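PDB 3R44: fatty acyl CoA synthetase FADD13 (FATTY-ACYL-CoA SYNTHETASE), which belongs to the AMP-binding (ANL) enzyme superfamily and combines a large N-terminal alpha/beta part with a small C-terminal domain. Local coordinates for residues L74-V79 against G122-P127; F289-A294 against I309-G314; V366-I371 against N389-T394; S439-I444 against A457-D462. All blocks are in the same frame, centred on the assembly; numbering follows the deposited sequence.

Overall arrangement
Read from the N terminus, the four contacts follow one another in series, each loop closing before the next opens, so none nest or cross. Contact 1 closes a loop of 42 residues and ties the ends of two neighbouring strands in the four-stranded parallel sheet. Contact 2 closes a loop of 14 residues carrying helix 298-306 and joins two strands of the large mixed sheet. Contact 3 closes a loop of 17 residues and pairs strands 364-369 and 391-394 of an antiparallel sheet, on the opposite side of the chain's centre from contact 1. Contact 4, a hairpin of the C-terminal domain, closes one of 12, its nearest atoms about 17 Å from those of contact 3.

Contact 1. Residues L74-V79 against G122-P127; sequences LMPNSV and GAPSAP
Leu-74 and Gly-122 meet where two chain segments leave neighbouring strands, with Met-75 CA and Gly-122 CA 4.2 Å apart. One backbone bond joins them, from Gly-122 N to Leu-74 O at 2.8 Å and 160° at the hydrogen. Beyond it the segments part: 74-79 runs through a loop toward helix 79-91, whereas 122-127 tightens into a 3-10 turn in which Ser-125 N bonds to Gly-122 O, then enters helix 126-134. These are C-terminal strand ends of the four-stranded parallel sheet, with 70-74 and 118-121 adjacent; Leu-74 also bonds through its backbone to Ile-120, so the Gly-122 bond carries the pairing past the strand.

The turn brings Ser-125 over Leu-74, its OG 3.6 Å from Leu-74 CG. The leucine reaches it with CG opposite its own backbone N (chi1 -172°), and CD2 lies 3.8 Å from Ser-125 CB; Val-128 and Ile-129 of the following helix pack on the same leucine. Pro-76 lays its CD against Gly-122 CA at 3.9 Å and more loosely faces Pro-124 CD at 4.4 Å. Met-75 touches Gly-122 N with CB alone, at 3.7 Å, while its bent thioether end turns to Phe-81 and Leu-84 of helix 79-91.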
# COMPACT_ATOMS: atom_id res chain seq x y z
N LEU A 74 -6.53 -1.00 -15.57
CA LEU A 74 -5.92 0.35 -15.56
C LEU A 74 -7.02 1.41 -15.62
O LEU A 74 -7.38 1.89 -16.71
CB LEU A 74 -4.96 0.46 -16.76
CG LEU A 74 -4.05 1.67 -16.92
CD1 LEU A 74 -3.07 1.80 -15.70
CD2 LEU A 74 -3.27 1.69 -18.27
N MET A 75 -7.62 1.70 -14.48
CA MET A 75 -8.83 2.47 -14.46
C MET A 75 -9.06 3.17 -13.13
O MET A 75 -8.46 2.82 -12.11
CB MET A 75 -10.04 1.59 -14.79
CG MET A 75 -10.25 0.48 -13.79
SD MET A 75 -11.36 -0.84 -14.41
CE MET A 75 -10.19 -1.78 -15.33
N PRO A 76 -9.95 4.15 -13.15
CA PRO A 76 -10.31 4.84 -11.94
C PRO A 76 -11.10 3.98 -11.01
O PRO A 76 -11.67 2.94 -11.41
CB PRO A 76 -11.24 5.95 -12.42
CG PRO A 76 -11.66 5.61 -13.71
CD PRO A 76 -10.63 4.73 -14.33
N ASN A 77 -11.15 4.41 -9.77
CA ASN A 77 -12.01 3.70 -8.81
C ASN A 77 -13.46 3.73 -9.30
O ASN A 77 -13.99 4.78 -9.73
CB ASN A 77 -11.94 4.42 -7.46
CG ASN A 77 -10.69 4.11 -6.71
OD1 ASN A 77 -9.66 3.73 -7.30
ND2 ASN A 77 -10.74 4.29 -5.40
N SER A 78 -14.11 2.58 -9.20
CA SER A 78 -15.49 2.43 -9.63
C SER A 78 -15.98 1.07 -9.16
O SER A 78 -15.17 0.20 -8.76
CB SER A 78 -15.61 2.50 -11.18
OG SER A 78 -14.93 1.39 -11.76
N VAL A 79 -17.28 0.90 -9.16
CA VAL A 79 -17.86 -0.38 -8.86
C VAL A 79 -17.45 -1.40 -9.95
O VAL A 79 -17.30 -2.59 -9.69
CB VAL A 79 -19.38 -0.28 -8.67
CG1 VAL A 79 -20.08 -0.08 -10.04
CG2 VAL A 79 -19.93 -1.50 -7.90
N GLY A 122 -9.47 2.71 -18.32
CA GLY A 122 -10.34 3.83 -18.13
C GLY A 122 -9.99 4.91 -19.09
O GLY A 122 -8.89 4.94 -19.67
N ALA A 123 -10.93 5.83 -19.26
CA ALA A 123 -10.73 6.94 -20.16
C ALA A 123 -9.51 7.82 -19.82
O ALA A 123 -8.73 8.18 -20.73
CB ALA A 123 -12.08 7.79 -20.30
N PRO A 124 -9.28 8.12 -18.52
CA PRO A 124 -8.05 8.84 -18.19
C PRO A 124 -6.75 8.13 -18.62
O PRO A 124 -5.73 8.78 -18.73
CB PRO A 124 -8.08 8.93 -16.68
CG PRO A 124 -9.57 8.93 -16.36
CD PRO A 124 -10.09 7.89 -17.31
N SER A 125 -6.79 6.82 -18.82
CA SER A 125 -5.60 6.06 -19.25
C SER A 125 -5.51 5.85 -20.74
O SER A 125 -4.54 5.25 -21.23
CB SER A 125 -5.61 4.71 -18.59
OG SER A 125 -5.48 4.92 -17.19
N ALA A 126 -6.48 6.35 -21.49
CA ALA A 126 -6.43 6.18 -22.96
C ALA A 126 -5.09 6.66 -23.59
O ALA A 126 -4.53 5.98 -24.46
CB ALA A 126 -7.62 6.81 -23.64
N PRO A 127 -4.54 7.79 -23.11
CA PRO A 127 -3.27 8.19 -23.69
C PRO A 127 -2.10 7.22 -23.46
O PRO A 127 -1.28 7.04 -24.37
CB PRO A 127 -2.98 9.54 -23.01
CG PRO A 127 -4.29 9.98 -22.46
CD PRO A 127 -4.95 8.73 -22.07

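Contact 2. Residues F289-A294 against I309-G314; sequences FITGGA and IEVVQG
Phe-289 to Thr-291 run parallel to Val-311 to Gln-313, the strand axes 4.7 Å apart at closest and 25° apart in direction. Phe-289 bonds through both its backbone N and its backbone O: N donates to Glu-310 O, and O accepts the nearly straight N-H of Val-312 at 2.7 Å (177° at the hydrogen). Thr-291 N then bonds to Val-312 O, also at 2.7 Å.

On the face shared by Phe-289, Thr-291 and Val-311, Thr-291 CG2 meets Val-311 CG1 at 3.7 Å, the two side chains roughly perpendicular. With chi1 at 66°, Thr-291 OG1 stands between its backbone N and carbonyl, which sets it beside Gln-313 CG at 3.4 Å. The Phe-289 ring meets Ile-309 CG2 obliquely, CD2 coming to 3.7 Å, and Leu-269 and Met-272 of helix 266-274 cover it further. Past Thr-291 the first segment leaves the sheet and waters bridge the two: one links Thr-291 O and Gly-314 N, another Gly-293 N and Gly-314 O, and a third contacts Thr-291 OG1, Ala-294 O and Gln-313 OE1, which also accepts from Met-296 N. Helix 298-306 connects the strands in a beta-alpha-beta unit of the mixed sheet.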
# COMPACT_ATOMS: atom_id res chain seq x y z
N PHE A 289 -10.21 6.97 11.43
CA PHE A 289 -9.55 6.77 10.19
C PHE A 289 -8.53 5.65 10.32
O PHE A 289 -7.96 5.45 11.36
CB PHE A 289 -8.79 8.02 9.78
CG PHE A 289 -9.68 9.17 9.36
CD1 PHE A 289 -10.23 9.23 8.08
CD2 PHE A 289 -9.94 10.19 10.26
CE1 PHE A 289 -11.04 10.31 7.69
CE2 PHE A 289 -10.77 11.26 9.90
CZ PHE A 289 -11.30 11.32 8.61
N ILE A 290 -8.35 4.90 9.23
CA ILE A 290 -7.28 3.91 9.12
C ILE A 290 -6.28 4.60 8.20
O ILE A 290 -6.65 4.94 7.09
CB ILE A 290 -7.73 2.64 8.43
CG1 ILE A 290 -8.88 2.00 9.21
CG2 ILE A 290 -6.54 1.63 8.34
CD1 ILE A 290 -9.54 0.80 8.51
N THR A 291 -5.07 4.85 8.66
CA THR A 291 -4.11 5.61 7.88
C THR A 291 -2.88 4.77 7.61
O THR A 291 -2.42 4.01 8.43
CB THR A 291 -3.68 6.93 8.56
OG1 THR A 291 -2.97 6.63 9.75
CG2 THR A 291 -4.90 7.75 8.99
N GLY A 292 -2.32 4.98 6.43
CA GLY A 292 -1.07 4.33 6.05
C GLY A 292 -0.03 5.43 5.92
O GLY A 292 -0.37 6.59 5.95
N GLY A 293 1.22 5.07 5.80
CA GLY A 293 2.25 6.07 5.57
C GLY A 293 2.99 6.33 6.86
O GLY A 293 2.92 5.55 7.80
N ALA A 294 3.72 7.43 6.91
CA ALA A 294 4.51 7.75 8.07
C ALA A 294 3.61 7.89 9.29
O ALA A 294 2.39 8.06 9.17
CB ALA A 294 5.30 9.05 7.84
N ILE A 309 -12.71 11.70 17.15
CA ILE A 309 -12.31 10.82 16.03
C ILE A 309 -10.98 10.24 16.33
O ILE A 309 -10.06 10.99 16.66
CB ILE A 309 -12.27 11.56 14.68
CG1 ILE A 309 -13.68 12.12 14.37
CG2 ILE A 309 -11.69 10.67 13.54
CD1 ILE A 309 -13.68 13.11 13.16
N GLU A 310 -10.85 8.93 16.18
CA GLU A 310 -9.58 8.25 16.47
C GLU A 310 -8.82 7.92 15.20
O GLU A 310 -9.35 8.09 14.12
CB GLU A 310 -9.83 7.02 17.32
CG GLU A 310 -10.12 7.47 18.76
CD GLU A 310 -10.36 6.35 19.74
OE1 GLU A 310 -10.85 5.28 19.34
OE2 GLU A 310 -10.08 6.56 20.93
N VAL A 311 -7.59 7.45 15.34
CA VAL A 311 -6.78 7.11 14.19
C VAL A 311 -6.15 5.74 14.42
O VAL A 311 -5.60 5.47 15.49
CB VAL A 311 -5.69 8.19 13.93
CG1 VAL A 311 -4.95 7.90 12.67
CG2 VAL A 311 -6.35 9.60 13.77
N VAL A 312 -6.29 4.85 13.44
CA VAL A 312 -5.56 3.58 13.39
C VAL A 312 -4.42 3.73 12.37
O VAL A 312 -4.60 4.31 11.28
CB VAL A 312 -6.51 2.43 13.00
CG1 VAL A 312 -5.72 1.12 12.66
CG2 VAL A 312 -7.63 2.29 14.10
N GLN A 313 -3.26 3.23 12.75
CA GLN A 313 -2.07 3.32 11.91
C GLN A 313 -1.47 1.94 11.80
O GLN A 313 -1.85 1.05 12.54
CB GLN A 313 -1.05 4.28 12.55
CG GLN A 313 -1.49 5.68 12.63
CD GLN A 313 -0.57 6.49 13.51
OE1 GLN A 313 0.47 6.93 13.03
NE2 GLN A 313 -0.93 6.67 14.79
N GLY A 314 -0.57 1.73 10.86
CA GLY A 314 0.15 0.47 10.80
C GLY A 314 1.26 0.39 9.80
O GLY A 314 1.65 1.40 9.19
O HOH W 1 -0.00 4.03 9.04
O HOH W 2 0.16 6.76 9.90
O HOH W 3 2.27 2.17 6.40

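Contact 3. Residues V366-I371 against N389-T394; sequences VIKSDI and NGWFRT
Lys-368 lies across Trp-391: its CB sits over one face of the six-membered ring, 3.7 Å from the centroid and 13° off the normal, a CH-pi contact. The chain starts extended and turns at chi3 (-92°), bringing CE and NZ along the indole toward NE1 and letting NZ bond in the carbonyl plane to Asn-389 O at 3.1 Å. Val-366 CG2 touches Trp-391 CE3 at 3.5 Å from an oblique direction.

Beneath these groups, Ile-367 and Phe-392 form a hydrogen-bonded antiparallel pair: Ile-367 N donates to Phe-392 O at 3.1 Å, and Phe-392 N to Ile-367 O at 2.8 Å. On the Ile-367 and Phe-392 side, Ile-367 CD1 meets Thr-394 CG2 at 4.0 Å. Where the strands diverge, a water accepts from Ser-369 N and donates to Gly-390 O.

Farther out, Arg-393 is salt-bridged through NE to Glu-364, and Thr-394 OG1 bonds to Val-365 O and Asp-396 N. Ser-369 OG accepts from Ile-371 N in an ST turn. Strand 364-369, between 346-351 and 391-394, is the central strand of an antiparallel sheet.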
# COMPACT_ATOMS: atom_id res chain seq x y z
N VAL A 366 10.67 -9.06 9.90
CA VAL A 366 10.28 -10.28 9.18
C VAL A 366 8.83 -10.65 9.54
O VAL A 366 8.36 -10.34 10.65
CB VAL A 366 11.22 -11.46 9.41
CG1 VAL A 366 12.57 -11.22 8.75
CG2 VAL A 366 11.38 -11.79 10.87
N ILE A 367 8.12 -11.27 8.60
CA ILE A 367 6.70 -11.58 8.79
C ILE A 367 6.47 -13.05 8.50
O ILE A 367 7.00 -13.56 7.47
CB ILE A 367 5.83 -10.71 7.84
CG1 ILE A 367 6.09 -9.20 8.08
CG2 ILE A 367 4.33 -11.08 7.96
CD1 ILE A 367 5.35 -8.19 7.10
N LYS A 368 5.66 -13.74 9.29
CA LYS A 368 5.25 -15.15 9.02
C LYS A 368 3.72 -15.16 9.11
O LYS A 368 3.17 -14.74 10.11
CB LYS A 368 5.86 -16.15 10.00
CG LYS A 368 5.42 -17.59 9.76
CD LYS A 368 6.24 -18.57 10.64
CE LYS A 368 7.45 -19.04 9.89
NZ LYS A 368 8.16 -20.16 10.60
N SER A 369 3.04 -15.57 8.03
CA SER A 369 1.62 -15.39 7.94
C SER A 369 1.12 -15.91 6.61
O SER A 369 1.82 -15.82 5.61
CB SER A 369 1.26 -13.89 7.95
OG SER A 369 -0.15 -13.67 7.98
N ASP A 370 -0.11 -16.40 6.60
CA ASP A 370 -0.79 -16.71 5.33
C ASP A 370 -1.16 -15.46 4.48
O ASP A 370 -1.56 -15.62 3.33
CB ASP A 370 -2.09 -17.49 5.59
CG ASP A 370 -1.86 -18.92 6.00
OD1 ASP A 370 -0.77 -19.43 5.68
OD2 ASP A 370 -2.78 -19.53 6.59
N ILE A 371 -1.02 -14.25 5.02
CA ILE A 371 -1.21 -13.05 4.22
C ILE A 371 -0.09 -12.83 3.18
O ILE A 371 -0.23 -12.00 2.27
CB ILE A 371 -1.32 -11.77 5.07
CG1 ILE A 371 0.08 -11.43 5.61
CG2 ILE A 371 -2.49 -11.86 6.21
CD1 ILE A 371 0.11 -10.22 6.55
N ASN A 389 13.16 -19.68 6.35
CA ASN A 389 12.31 -20.64 7.09
C ASN A 389 10.88 -20.20 7.31
O ASN A 389 10.39 -20.20 8.45
CB ASN A 389 12.90 -20.92 8.45
CG ASN A 389 14.22 -21.65 8.37
OD1 ASN A 389 15.20 -21.21 8.99
ND2 ASN A 389 14.27 -22.74 7.60
N GLY A 390 10.25 -19.77 6.24
CA GLY A 390 8.89 -19.34 6.26
C GLY A 390 8.73 -17.89 6.61
O GLY A 390 7.66 -17.39 6.46
N TRP A 391 9.78 -17.21 7.13
CA TRP A 391 9.71 -15.79 7.46
C TRP A 391 10.09 -14.97 6.24
O TRP A 391 11.16 -15.17 5.69
CB TRP A 391 10.65 -15.46 8.58
CG TRP A 391 10.28 -16.04 9.88
CD1 TRP A 391 10.68 -17.21 10.40
CD2 TRP A 391 9.48 -15.40 10.87
NE1 TRP A 391 10.19 -17.35 11.70
CE2 TRP A 391 9.44 -16.25 11.99
CE3 TRP A 391 8.80 -14.19 10.91
CZ2 TRP A 391 8.70 -15.94 13.14
CZ3 TRP A 391 8.09 -13.88 12.05
CH2 TRP A 391 8.04 -14.76 13.15
N PHE A 392 9.19 -14.07 5.83
CA PHE A 392 9.43 -13.15 4.73
C PHE A 392 10.33 -12.00 5.20
O PHE A 392 10.00 -11.33 6.17
CB PHE A 392 8.13 -12.57 4.18
CG PHE A 392 8.36 -11.52 3.17
CD1 PHE A 392 8.81 -11.86 1.89
CD2 PHE A 392 8.16 -10.20 3.46
CE1 PHE A 392 9.09 -10.88 0.98
CE2 PHE A 392 8.42 -9.24 2.55
CZ PHE A 392 8.87 -9.56 1.29
N ARG A 393 11.44 -11.78 4.53
CA ARG A 393 12.34 -10.68 4.87
C ARG A 393 11.98 -9.40 4.14
O ARG A 393 12.07 -9.29 2.90
CB ARG A 393 13.76 -11.08 4.53
CG ARG A 393 14.20 -12.31 5.32
CD ARG A 393 15.59 -12.84 5.01
NE ARG A 393 16.62 -11.82 5.08
CZ ARG A 393 17.91 -11.99 4.82
NH1 ARG A 393 18.41 -13.17 4.51
NH2 ARG A 393 18.72 -10.95 4.89
N THR A 394 11.56 -8.40 4.89
CA THR A 394 11.03 -7.19 4.29
C THR A 394 12.10 -6.28 3.69
O THR A 394 11.78 -5.47 2.83
CB THR A 394 10.20 -6.35 5.31
OG1 THR A 394 11.09 -5.89 6.35
CG2 THR A 394 9.05 -7.16 5.94
O HOH W 4 4.76 -17.47 6.16

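Contact 4. Residues S439-I444 against A457-D462; sequences SEVAVI and AIVVAD
Ser-439 and Glu-440 are set together against the single residue Val-460, which makes a classic beta bulge in the hairpin of strands 438-448 and 454-461 in the C-terminal domain. Val-460 O takes three donors: Ser-439 N at 2.8 Å, Glu-440 N at 3.2 Å, and Ser-439 OG at 3.2 Å, the hydroxyl standing 73° out of the carbonyl plane and therefore off the lone pairs. Val-460 N donates in return to Glu-440 O. The glutamate side chain lies along Val-460, OE2 4.0 Å from Val-460 CG1, and OE1 forms a salt bridge with Arg-496.

Val-441 turns to the other face, where its CG2 meets Val-459 CG2 at 3.9 Å and Ile-432 of helix 425-432 packs on it. Ala-442 and Ile-458 exchange two backbone bonds as a hydrogen-bonded pair. Val-443, in a non-hydrogen-bonded pair with Ala-457, touches that residue's CB through CG2 at 3.9 Å; its N and O are instead taken by Glu-429 and Lys-504. Ile-444 returns to the side of Ala-442, under helix 504-511. There Ile-458, its chi2 at an unusual 92°, swings CD1 close to the opposing strand, 3.4 Å from Ala-442 O and 3.5 Å from Ile-444 CG1.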
# COMPACT_ATOMS: atom_id res chain seq x y z
N SER A 439 21.20 19.79 15.08
CA SER A 439 19.77 19.79 15.38
C SER A 439 18.99 18.78 14.57
O SER A 439 17.99 18.28 15.04
CB SER A 439 19.12 21.17 15.22
OG SER A 439 19.34 21.77 13.99
N GLU A 440 19.40 18.54 13.33
CA GLU A 440 18.72 17.60 12.47
C GLU A 440 19.74 16.94 11.54
O GLU A 440 20.76 17.55 11.19
CB GLU A 440 17.64 18.26 11.58
CG GLU A 440 16.48 19.03 12.23
CD GLU A 440 15.84 19.99 11.22
OE1 GLU A 440 15.14 19.53 10.30
OE2 GLU A 440 16.07 21.20 11.33
N VAL A 441 19.43 15.72 11.13
CA VAL A 441 20.27 14.98 10.15
C VAL A 441 19.43 14.07 9.29
O VAL A 441 18.49 13.42 9.78
CB VAL A 441 21.43 14.17 10.83
CG1 VAL A 441 20.90 13.17 11.79
CG2 VAL A 441 22.31 13.47 9.78
N ALA A 442 19.71 14.03 8.01
CA ALA A 442 19.11 13.06 7.10
C ALA A 442 20.22 12.52 6.28
O ALA A 442 21.01 13.30 5.76
CB ALA A 442 18.12 13.73 6.20
N VAL A 443 20.23 11.20 6.05
CA VAL A 443 21.26 10.54 5.24
C VAL A 443 20.62 9.96 3.98
O VAL A 443 19.55 9.32 4.07
CB VAL A 443 22.02 9.44 6.04
CG1 VAL A 443 22.93 8.56 5.11
CG2 VAL A 443 22.86 10.09 7.17
N ILE A 444 21.24 10.24 2.85
CA ILE A 444 20.89 9.69 1.54
C ILE A 444 22.10 9.16 0.80
O ILE A 444 23.25 9.57 1.03
CB ILE A 444 20.21 10.72 0.61
CG1 ILE A 444 21.11 11.94 0.41
CG2 ILE A 444 18.84 11.09 1.16
CD1 ILE A 444 20.66 12.89 -0.76
N ALA A 457 25.60 12.53 4.65
CA ALA A 457 24.81 13.10 5.76
C ALA A 457 24.52 14.56 5.53
O ALA A 457 25.44 15.38 5.46
CB ALA A 457 25.61 12.90 7.08
N ILE A 458 23.24 14.90 5.44
CA ILE A 458 22.79 16.28 5.33
C ILE A 458 22.44 16.76 6.75
O ILE A 458 21.55 16.20 7.43
CB ILE A 458 21.63 16.42 4.35
CG1 ILE A 458 22.05 15.89 2.95
CG2 ILE A 458 21.33 17.88 4.20
CD1 ILE A 458 21.75 14.55 2.72
N VAL A 459 23.17 17.74 7.22
CA VAL A 459 23.16 18.06 8.64
C VAL A 459 22.75 19.50 8.81
O VAL A 459 23.31 20.37 8.14
CB VAL A 459 24.55 17.83 9.26
CG1 VAL A 459 24.51 18.32 10.69
CG2 VAL A 459 24.95 16.30 9.16
N VAL A 460 21.82 19.76 9.70
CA VAL A 460 21.51 21.11 10.15
C VAL A 460 22.15 21.25 11.52
O VAL A 460 21.86 20.47 12.46
CB VAL A 460 19.97 21.36 10.20
CG1 VAL A 460 19.64 22.78 10.67
CG2 VAL A 460 19.32 21.01 8.88
N ALA A 461 23.07 22.21 11.65
CA ALA A 461 23.84 22.35 12.88
C ALA A 461 24.29 23.77 13.08
O ALA A 461 24.26 24.59 12.14
CB ALA A 461 25.06 21.45 12.87
N ASP A 462 24.72 24.03 14.32
CA ASP A 462 25.48 25.23 14.65
C ASP A 462 26.88 25.09 14.10
O ASP A 462 27.74 24.51 14.73
CB ASP A 462 25.53 25.42 16.16
CG ASP A 462 26.28 26.66 16.57
OD1 ASP A 462 26.86 27.37 15.70
OD2 ASP A 462 26.23 26.94 17.79